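Local structure of FAD-binding PCMH-type domain-containing protein (Gibberella zeae, 6YJO) at residues Pro238-Pro243 and Tyr291-Asn296; Ile246-Asn251 and Leu308-Ser313; Asn274-Met279 and Leu383-Gly388. The protein binds FAD through two covalent links and probably oxidises oligosaccharides, as a member of the oxygen-dependent FAD-linked oxidoreductase family. One frame throughout, in Å; residues are numbered along the deposited sequence.

Contact 1 of 3, residues Pro238-Pro243 and Tyr291-Asn296; sequences PETVTP and YGTRAN
P238 opens the contact by setting CG 3.6 Å from CD1 of Y291, in the loop that leads into strand 242-248 of the antiparallel sheet of the substrate domain, as in berberine-bridge-enzyme-like flavoproteins. Here that lead-in runs beside the turn that carries strand 283-290 into helix 294-308. With CG of Y291 anti to its carbonyl carbon (chi1 -61°), the ring reaches P238 and also packs against W320 and M323 of helix 320-326, and its OH is hydrogen-bonded to the carbonyl of F178.

T240 follows. Its methyl CG2 rests 3.4 Å from O of G292, while its own carbonyl O comes 3.1 Å from N of G292 at an angle too poor for a hydrogen bond. V241 then brings CG1 to the edge of the tyrosine ring, near its plane and 4.0 Å from CD1 of Y291.

T242 provides the polar link. With chi1 at -52°, OG1 lies beside the backbone N of its own residue and donates to O of G292 over 2.7 Å, tilted 22° from the carbonyl plane. A second hydrogen bond joins this buried hydroxyl to OG1 of T317. Just past the gripped glycine carbonyl comes T293, the N-cap of helix 294-308: its OG1 donates to OD1 of N296 at 2.8 Å and accepts from N of N296 at 3.2 Å.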
loop_
_atom_site.group_PDB
_atom_site.type_symbol
_atom_site.label_atom_id
_atom_site.label_comp_id
_atom_site.label_asym_id
_atom_site.label_seq_id
_atom_site.Cartn_x
_atom_site.Cartn_y
_atom_site.Cartn_z
ATOM N N PRO A 238 -9.064 -5.821 -19.059
ATOM C CA PRO A 238 -8.887 -5.502 -20.475
ATOM C C PRO A 238 -8.153 -6.623 -21.190
ATOM O O PRO A 238 -7.402 -7.395 -20.593
ATOM C CB PRO A 238 -8.062 -4.212 -20.454
ATOM C CG PRO A 238 -7.261 -4.314 -19.207
ATOM C CD PRO A 238 -8.094 -5.099 -18.215
ATOM N N GLU A 239 -8.395 -6.710 -22.494
ATOM C CA GLU A 239 -7.785 -7.735 -23.329
ATOM C C GLU A 239 -6.567 -7.228 -24.085
ATOM O O GLU A 239 -5.777 -8.046 -24.574
ATOM C CB GLU A 239 -8.820 -8.280 -24.325
ATOM C CG GLU A 239 -9.447 -7.218 -25.216
ATOM C CD GLU A 239 -10.470 -7.792 -26.185
ATOM O OE1 GLU A 239 -10.862 -8.968 -26.016
ATOM O OE2 GLU A 239 -10.880 -7.069 -27.116
ATOM N N THR A 240 -6.395 -5.911 -24.175
ATOM C CA THR A 240 -5.329 -5.278 -24.945
ATOM C C THR A 240 -4.567 -4.350 -24.004
ATOM O O THR A 240 -5.028 -3.244 -23.706
ATOM C CB THR A 240 -5.915 -4.525 -26.137
ATOM O OG1 THR A 240 -6.539 -5.457 -27.030
ATOM C CG2 THR A 240 -4.840 -3.751 -26.881
ATOM N N VAL A 241 -3.404 -4.797 -23.535
ATOM C CA VAL A 241 -2.629 -4.078 -22.529
ATOM C C VAL A 241 -1.173 -4.050 -22.975
ATOM O O VAL A 241 -0.607 -5.091 -23.328
ATOM C CB VAL A 241 -2.772 -4.723 -21.133
ATOM C CG1 VAL A 241 -4.172 -5.311 -20.963
ATOM C CG2 VAL A 241 -1.715 -5.791 -20.884
ATOM N N THR A 242 -0.574 -2.861 -22.965
ATOM C CA THR A 242 0.791 -2.660 -23.452
ATOM C C THR A 242 1.702 -2.143 -22.347
ATOM O O THR A 242 1.706 -0.932 -22.059
ATOM C CB THR A 242 0.796 -1.683 -24.630
ATOM O OG1 THR A 242 -0.152 -2.114 -25.616
ATOM C CG2 THR A 242 2.186 -1.604 -25.262
ATOM N N PRO A 243 2.487 -3.001 -21.701
ATOM C CA PRO A 243 3.590 -2.501 -20.875
ATOM C C PRO A 243 4.644 -1.819 -21.734
ATOM O O PRO A 243 4.770 -2.080 -22.931
ATOM C CB PRO A 243 4.152 -3.764 -20.209
ATOM C CG PRO A 243 3.072 -4.790 -20.319
ATOM C CD PRO A 243 2.293 -4.455 -21.555
ATOM N N TYR A 291 -3.350 0.832 -21.420
ATOM C CA TYR A 291 -4.443 -0.074 -21.769
ATOM C C TYR A 291 -4.956 0.325 -23.147
ATOM O O TYR A 291 -5.894 1.112 -23.301
ATOM C CB TYR A 291 -5.525 -0.042 -20.696
ATOM C CG TYR A 291 -4.977 -0.488 -19.360
ATOM C CD1 TYR A 291 -4.653 -1.822 -19.137
ATOM C CD2 TYR A 291 -4.743 0.422 -18.336
ATOM C CE1 TYR A 291 -4.132 -2.237 -17.931
ATOM C CE2 TYR A 291 -4.222 0.014 -17.124
ATOM C CZ TYR A 291 -3.919 -1.317 -16.927
ATOM O OH TYR A 291 -3.397 -1.734 -15.720
ATOM N N GLY A 292 -4.315 -0.244 -24.160
ATOM C CA GLY A 292 -4.579 0.119 -25.535
ATOM C C GLY A 292 -3.500 -0.459 -26.431
ATOM O O GLY A 292 -2.674 -1.266 -25.995
ATOM N N THR A 293 -3.518 -0.021 -27.687
ATOM C CA THR A 293 -2.600 -0.555 -28.682
ATOM C C THR A 293 -1.251 0.160 -28.619
ATOM O O THR A 293 -1.122 1.264 -28.084
ATOM C CB THR A 293 -3.190 -0.422 -30.087
ATOM O OG1 THR A 293 -3.226 0.957 -30.469
ATOM C CG2 THR A 293 -4.602 -0.994 -30.131
ATOM N N ARG A 294 -0.229 -0.496 -29.178
ATOM C CA ARG A 294 1.097 0.112 -29.226
ATOM C C ARG A 294 1.057 1.450 -29.953
ATOM O O ARG A 294 1.580 2.456 -29.455
ATOM C CB ARG A 294 2.091 -0.835 -29.903
ATOM C CG ARG A 294 3.447 -0.195 -30.237
ATOM C CD ARG A 294 4.135 0.370 -28.993
ATOM N NE ARG A 294 5.303 1.183 -29.327
ATOM C CZ ARG A 294 6.519 0.699 -29.559
ATOM N NH1 ARG A 294 6.747 -0.606 -29.503
ATOM N NH2 ARG A 294 7.514 1.526 -29.852
ATOM N N ALA A 295 0.433 1.478 -31.135
ATOM C CA ALA A 295 0.387 2.703 -31.923
ATOM C C ALA A 295 -0.324 3.826 -31.180
ATOM O O ALA A 295 0.023 5.000 -31.355
ATOM C CB ALA A 295 -0.293 2.434 -33.263
ATOM N N ASN A 296 -1.315 3.498 -30.348
ATOM C CA ASN A 296 -1.963 4.536 -29.553
ATOM C C ASN A 296 -1.067 4.996 -28.413
ATOM O O ASN A 296 -1.020 6.193 -28.103
ATOM C CB ASN A 296 -3.301 4.039 -29.004
ATOM C CG ASN A 296 -4.376 3.961 -30.068
ATOM O OD1 ASN A 296 -5.120 2.984 -30.136
ATOM N ND2 ASN A 296 -4.468 4.994 -30.905
#

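Contact 2 of 3, residues Ile246-Asn251 and Leu308-Ser313; sequences IELDWN and LGAQIS
Chi1 of -60° in I246 sets CG2 anti to the backbone N with CG1 beside it, and both branches lie along one side of the A310-I312 chain: CG2 of I246 sits 3.4 Å from O of Q311 and also meets CB of A310, and CG1 of I246 meets CA of I312 at 3.9 Å. S313 has a similar first torsion, -72°, which holds OG beside its own N, where it accepts from N of E247 over 3.1 Å in a nearly straight bond (165°). The extended E247 side chain passes the same serine, CG lying 3.4 Å from OG of S313.

The segment 308-313 is the link that leaves helix 294-308 through G309, with positive phi, and enters the short outermost strand 314-315 of the seven-stranded antiparallel sheet. It therefore wraps the flank of strand 242-248, an arrangement continued by the backbone bonding of S313 with S245. Further along, CD2 of L248 reaches CB of A310 at 4.1 Å. L308 points its CD2 at the edge of the W250 indole, 3.8 Å from CZ2 of W250. Beyond this apolar contact a water bridges the two residues, accepting from NE1 of W250 at 3.0 Å and donating to O of L308 at 2.8 Å.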
loop_
_atom_site.group_PDB
_atom_site.type_symbol
_atom_site.label_atom_id
_atom_site.label_comp_id
_atom_site.label_asym_id
_atom_site.label_seq_id
_atom_site.Cartn_x
_atom_site.Cartn_y
_atom_site.Cartn_z
ATOM N N ILE A 246 11.165 2.957 -20.917
ATOM C CA ILE A 246 12.058 3.900 -21.582
ATOM C C ILE A 246 13.294 4.019 -20.703
ATOM O O ILE A 246 13.211 4.525 -19.577
ATOM C CB ILE A 246 11.417 5.281 -21.793
ATOM C CG1 ILE A 246 10.150 5.191 -22.649
ATOM C CG2 ILE A 246 12.433 6.224 -22.421
ATOM C CD1 ILE A 246 8.874 5.457 -21.869
ATOM N N GLU A 247 14.435 3.557 -21.206
ATOM C CA GLU A 247 15.688 3.630 -20.470
ATOM C C GLU A 247 16.368 4.969 -20.722
ATOM O O GLU A 247 16.390 5.469 -21.851
ATOM C CB GLU A 247 16.614 2.486 -20.878
ATOM C CG GLU A 247 15.984 1.108 -20.759
ATOM C CD GLU A 247 16.953 -0.001 -21.120
ATOM O OE1 GLU A 247 18.123 0.309 -21.431
ATOM O OE2 GLU A 247 16.548 -1.182 -21.090
ATOM N N LEU A 248 16.923 5.546 -19.658
ATOM C CA LEU A 248 17.574 6.845 -19.727
ATOM C C LEU A 248 18.851 6.825 -18.901
ATOM O O LEU A 248 19.083 5.922 -18.092
ATOM C CB LEU A 248 16.658 7.965 -19.219
ATOM C CG LEU A 248 15.358 8.188 -19.989
ATOM C CD1 LEU A 248 14.172 7.689 -19.173
ATOM C CD2 LEU A 248 15.207 9.660 -20.332
ATOM N N ASP A 249 19.695 7.839 -19.137
ATOM C CA ASP A 249 20.887 8.093 -18.322
ATOM C C ASP A 249 21.051 9.617 -18.203
ATOM O O ASP A 249 21.879 10.244 -18.872
ATOM C CB ASP A 249 22.127 7.434 -18.914
ATOM C CG ASP A 249 23.336 7.580 -18.018
ATOM O OD1 ASP A 249 23.153 7.799 -16.801
ATOM O OD2 ASP A 249 24.466 7.493 -18.533
ATOM N N TRP A 250 20.244 10.210 -17.327
ATOM C CA TRP A 250 20.282 11.647 -17.093
ATOM C C TRP A 250 21.554 12.068 -16.367
ATOM O O TRP A 250 22.144 11.305 -15.598
ATOM C CB TRP A 250 19.088 12.075 -16.242
ATOM C CG TRP A 250 17.773 12.116 -16.941
ATOM C CD1 TRP A 250 17.549 12.214 -18.282
ATOM C CD2 TRP A 250 16.487 12.067 -16.318
ATOM N NE1 TRP A 250 16.197 12.229 -18.530
ATOM C CE2 TRP A 250 15.524 12.138 -17.341
ATOM C CE3 TRP A 250 16.059 11.968 -14.991
ATOM C CZ2 TRP A 250 14.156 12.113 -17.078
ATOM C CZ3 TRP A 250 14.704 11.944 -14.732
ATOM C CH2 TRP A 250 13.767 12.017 -15.770
ATOM N N ASN A 251 21.967 13.305 -16.625
ATOM C CA ASN A 251 22.829 14.062 -15.733
ATOM C C ASN A 251 21.966 15.020 -14.916
ATOM O O ASN A 251 20.777 15.191 -15.185
ATOM C CB ASN A 251 23.904 14.810 -16.532
ATOM C CG ASN A 251 23.317 15.762 -17.564
ATOM O OD1 ASN A 251 22.440 16.565 -17.260
ATOM N ND2 ASN A 251 23.796 15.664 -18.794
ATOM N N LEU A 308 11.821 14.849 -23.606
ATOM C CA LEU A 308 12.919 14.039 -23.094
ATOM C C LEU A 308 14.007 13.814 -24.133
ATOM O O LEU A 308 15.183 13.690 -23.769
ATOM C CB LEU A 308 12.396 12.684 -22.613
ATOM C CG LEU A 308 11.557 12.658 -21.335
ATOM C CD1 LEU A 308 11.183 11.222 -20.994
ATOM C CD2 LEU A 308 12.306 13.312 -20.184
ATOM N N GLY A 309 13.650 13.762 -25.412
ATOM C CA GLY A 309 14.600 13.343 -26.426
ATOM C C GLY A 309 14.884 11.859 -26.356
ATOM O O GLY A 309 16.018 11.436 -26.609
ATOM N N ALA A 310 13.876 11.058 -26.017
ATOM C CA ALA A 310 14.043 9.640 -25.748
ATOM C C ALA A 310 13.028 8.844 -26.557
ATOM O O ALA A 310 12.117 9.397 -27.179
ATOM C CB ALA A 310 13.893 9.339 -24.247
ATOM N N GLN A 311 13.202 7.526 -26.540
ATOM C CA GLN A 311 12.382 6.612 -27.319
ATOM C C GLN A 311 12.091 5.372 -26.490
ATOM O O GLN A 311 12.843 5.029 -25.574
ATOM C CB GLN A 311 13.083 6.220 -28.628
ATOM C CG GLN A 311 14.592 6.092 -28.488
ATOM C CD GLN A 311 15.188 5.096 -29.461
ATOM O OE1 GLN A 311 14.775 3.937 -29.508
ATOM N NE2 GLN A 311 16.169 5.541 -30.240
ATOM N N ILE A 312 10.984 4.701 -26.817
ATOM C CA ILE A 312 10.657 3.452 -26.144
ATOM C C ILE A 312 11.808 2.470 -26.305
ATOM O O ILE A 312 12.364 2.298 -27.399
ATOM C CB ILE A 312 9.342 2.875 -26.697
ATOM C CG1 ILE A 312 8.156 3.433 -25.907
ATOM C CG2 ILE A 312 9.347 1.347 -26.639
ATOM C CD1 ILE A 312 6.804 3.105 -26.496
ATOM N N SER A 313 12.177 1.823 -25.201
ATOM C CA SER A 313 13.200 0.786 -25.221
ATOM C C SER A 313 12.584 -0.591 -25.436
ATOM O O SER A 313 13.018 -1.336 -26.318
ATOM C CB SER A 313 14.003 0.820 -23.916
ATOM O OG SER A 313 14.855 1.952 -23.873
HETATM O O HOH W 1 16.304 13.332 -21.270
#

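Contact 3 of 3, residues Asn274-Met279 and Leu383-Gly388; sequences NMQIYM and LIDLFG
Q276 and D385 face each other as a non-hydrogen-bonded pair, their side chains running alongside on one face of the antiparallel sheet. From CB the glutamine starts tight against its neighbour, 3.1 Å from OD1 of D385. A chi1 of 85° sets CG between the backbone N and the carbonyl carbon, 4.0 Å from OD1 of D385, and the extended chain then keeps CD 3.7 Å from the same OD1 of D385. At the tip the amide divides its work: OE1 passes CD2 of L383 at 3.9 Å and accepts from NE2 of Q287 on strand 283-290, while NE2 donates to OD1 of D385 over 2.7 Å. That bond is bent, 137° at the hydrogen, and arrives from above the carboxylate plane.

Paired backbone bonds of I277 with I384, and N of L386 to O of M275, join the strands. On the other face M275 and L386 lie side by side, CE of M275 3.5 Å from CD1 of L386. D385 also touches Y176, which binds FAD, and its side chain lies about 7 Å from the bound FAD. The two bonds of opposite sense set the flip of the Q276 amide and probably help to hold the D385 carboxylate next to Y176.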
loop_
_atom_site.group_PDB
_atom_site.type_symbol
_atom_site.label_atom_id
_atom_site.label_comp_id
_atom_site.label_asym_id
_atom_site.label_seq_id
_atom_site.Cartn_x
_atom_site.Cartn_y
_atom_site.Cartn_z
ATOM N N ASN A 274 -0.639 4.767 -17.649
ATOM C CA ASN A 274 -0.158 4.635 -16.277
ATOM C C ASN A 274 1.364 4.618 -16.301
ATOM O O ASN A 274 1.961 3.868 -17.077
ATOM C CB ASN A 274 -0.699 3.359 -15.627
ATOM C CG ASN A 274 -2.217 3.340 -15.559
ATOM O OD1 ASN A 274 -2.803 3.683 -14.534
ATOM N ND2 ASN A 274 -2.859 2.937 -16.654
ATOM N N MET A 275 1.993 5.433 -15.454
ATOM C CA MET A 275 3.429 5.654 -15.565
ATOM C C MET A 275 4.062 5.835 -14.195
ATOM O O MET A 275 3.426 6.330 -13.261
ATOM C CB MET A 275 3.724 6.891 -16.421
ATOM C CG MET A 275 4.949 6.749 -17.299
ATOM S SD MET A 275 5.063 8.060 -18.527
ATOM C CE MET A 275 5.755 9.378 -17.535
ATOM N N GLN A 276 5.328 5.423 -14.096
ATOM C CA GLN A 276 6.221 5.778 -13.001
ATOM C C GLN A 276 7.624 5.910 -13.582
ATOM O O GLN A 276 7.878 5.519 -14.726
ATOM C CB GLN A 276 6.168 4.738 -11.872
ATOM C CG GLN A 276 7.091 3.538 -12.057
ATOM C CD GLN A 276 6.952 2.486 -10.965
ATOM O OE1 GLN A 276 7.546 1.411 -11.054
ATOM N NE2 GLN A 276 6.179 2.790 -9.928
ATOM N N ILE A 277 8.538 6.487 -12.800
ATOM C CA ILE A 277 9.950 6.546 -13.173
ATOM C C ILE A 277 10.787 5.984 -12.035
ATOM O O ILE A 277 10.819 6.555 -10.941
ATOM C CB ILE A 277 10.414 7.971 -13.527
ATOM C CG1 ILE A 277 11.908 7.943 -13.883
ATOM C CG2 ILE A 277 10.154 8.942 -12.381
ATOM C CD1 ILE A 277 12.449 9.246 -14.407
ATOM N N TYR A 278 11.473 4.876 -12.305
ATOM C CA TYR A 278 12.511 4.377 -11.416
ATOM C C TYR A 278 13.762 5.233 -11.570
ATOM O O TYR A 278 14.254 5.429 -12.687
ATOM C CB TYR A 278 12.817 2.913 -11.755
ATOM C CG TYR A 278 14.131 2.387 -11.210
ATOM C CD1 TYR A 278 15.337 2.675 -11.842
ATOM C CD2 TYR A 278 14.164 1.577 -10.084
ATOM C CE1 TYR A 278 16.534 2.196 -11.353
ATOM C CE2 TYR A 278 15.357 1.089 -9.592
ATOM C CZ TYR A 278 16.540 1.402 -10.230
ATOM O OH TYR A 278 17.734 0.920 -9.740
ATOM N N MET A 279 14.271 5.753 -10.456
ATOM C CA MET A 279 15.565 6.424 -10.431
ATOM C C MET A 279 16.477 5.667 -9.479
ATOM O O MET A 279 16.149 5.502 -8.299
ATOM C CB MET A 279 15.438 7.881 -9.995
ATOM C CG MET A 279 14.363 8.660 -10.717
ATOM S SD MET A 279 14.383 10.419 -10.310
ATOM C CE MET A 279 16.013 10.900 -10.872
ATOM N N LEU A 383 10.955 5.526 -6.717
ATOM C CA LEU A 383 9.827 5.319 -7.620
ATOM C C LEU A 383 8.886 6.510 -7.500
ATOM O O LEU A 383 8.368 6.786 -6.411
ATOM C CB LEU A 383 9.088 4.018 -7.296
ATOM C CG LEU A 383 9.888 2.721 -7.417
ATOM C CD1 LEU A 383 9.005 1.516 -7.146
ATOM C CD2 LEU A 383 10.533 2.617 -8.783
ATOM N N ILE A 384 8.672 7.212 -8.611
ATOM C CA ILE A 384 7.794 8.377 -8.663
ATOM C C ILE A 384 6.643 8.024 -9.596
ATOM O O ILE A 384 6.785 8.085 -10.822
ATOM C CB ILE A 384 8.521 9.638 -9.138
ATOM C CG1 ILE A 384 9.936 9.686 -8.565
ATOM C CG2 ILE A 384 7.746 10.879 -8.727
ATOM C CD1 ILE A 384 10.672 10.973 -8.875
ATOM N N ASP A 385 5.501 7.655 -9.025
ATOM C CA ASP A 385 4.317 7.368 -9.820
ATOM C C ASP A 385 3.618 8.661 -10.210
ATOM O O ASP A 385 3.582 9.622 -9.437
ATOM C CB ASP A 385 3.351 6.480 -9.038
ATOM C CG ASP A 385 3.892 5.085 -8.807
ATOM O OD1 ASP A 385 3.920 4.289 -9.770
ATOM O OD2 ASP A 385 4.289 4.783 -7.662
ATOM N N LEU A 386 3.067 8.685 -11.420
ATOM C CA LEU A 386 2.129 9.735 -11.800
ATOM C C LEU A 386 0.775 9.370 -11.202
ATOM O O LEU A 386 0.123 8.419 -11.647
ATOM C CB LEU A 386 2.076 9.890 -13.317
ATOM C CG LEU A 386 3.430 10.182 -13.981
ATOM C CD1 LEU A 386 3.238 10.662 -15.416
ATOM C CD2 LEU A 386 4.248 11.196 -13.176
ATOM N N PHE A 387 0.358 10.126 -10.188
ATOM C CA PHE A 387 -0.676 9.713 -9.246
ATOM C C PHE A 387 -2.021 10.388 -9.483
ATOM O O PHE A 387 -3.052 9.709 -9.511
ATOM C CB PHE A 387 -0.195 10.016 -7.823
ATOM C CG PHE A 387 -1.149 9.591 -6.749
ATOM C CD1 PHE A 387 -1.126 8.298 -6.257
ATOM C CD2 PHE A 387 -2.051 10.492 -6.212
ATOM C CE1 PHE A 387 -1.995 7.908 -5.256
ATOM C CE2 PHE A 387 -2.920 10.106 -5.213
ATOM C CZ PHE A 387 -2.891 8.812 -4.736
ATOM N N GLY A 388 -2.037 11.712 -9.620
ATOM C CA GLY A 388 -3.285 12.447 -9.704
ATOM C C GLY A 388 -3.435 13.283 -10.957
ATOM O O GLY A 388 -2.943 12.913 -12.027
#

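Overall arrangement
From the N-terminal side, the chain lays down 238-243, 246-251 and 274-279 before any contact closes. Contact 1 then closes its loop at 291-296, contact 2 at 308-313 and contact 3 at 383-388. Each loop opens inside the one before and closes beyond it, so all three cross and none nests. Contacts 1 and 2 tie the start of helix 294-308 to the beginning of strand 242-248 and the helix's exit to the strand's far end, while contact 3 joins two inner strands of the same sheet close to the FAD. They also touch directly: R294 packs on I312, the Y291 ring on N274, and the W250 indole on I277 and M279.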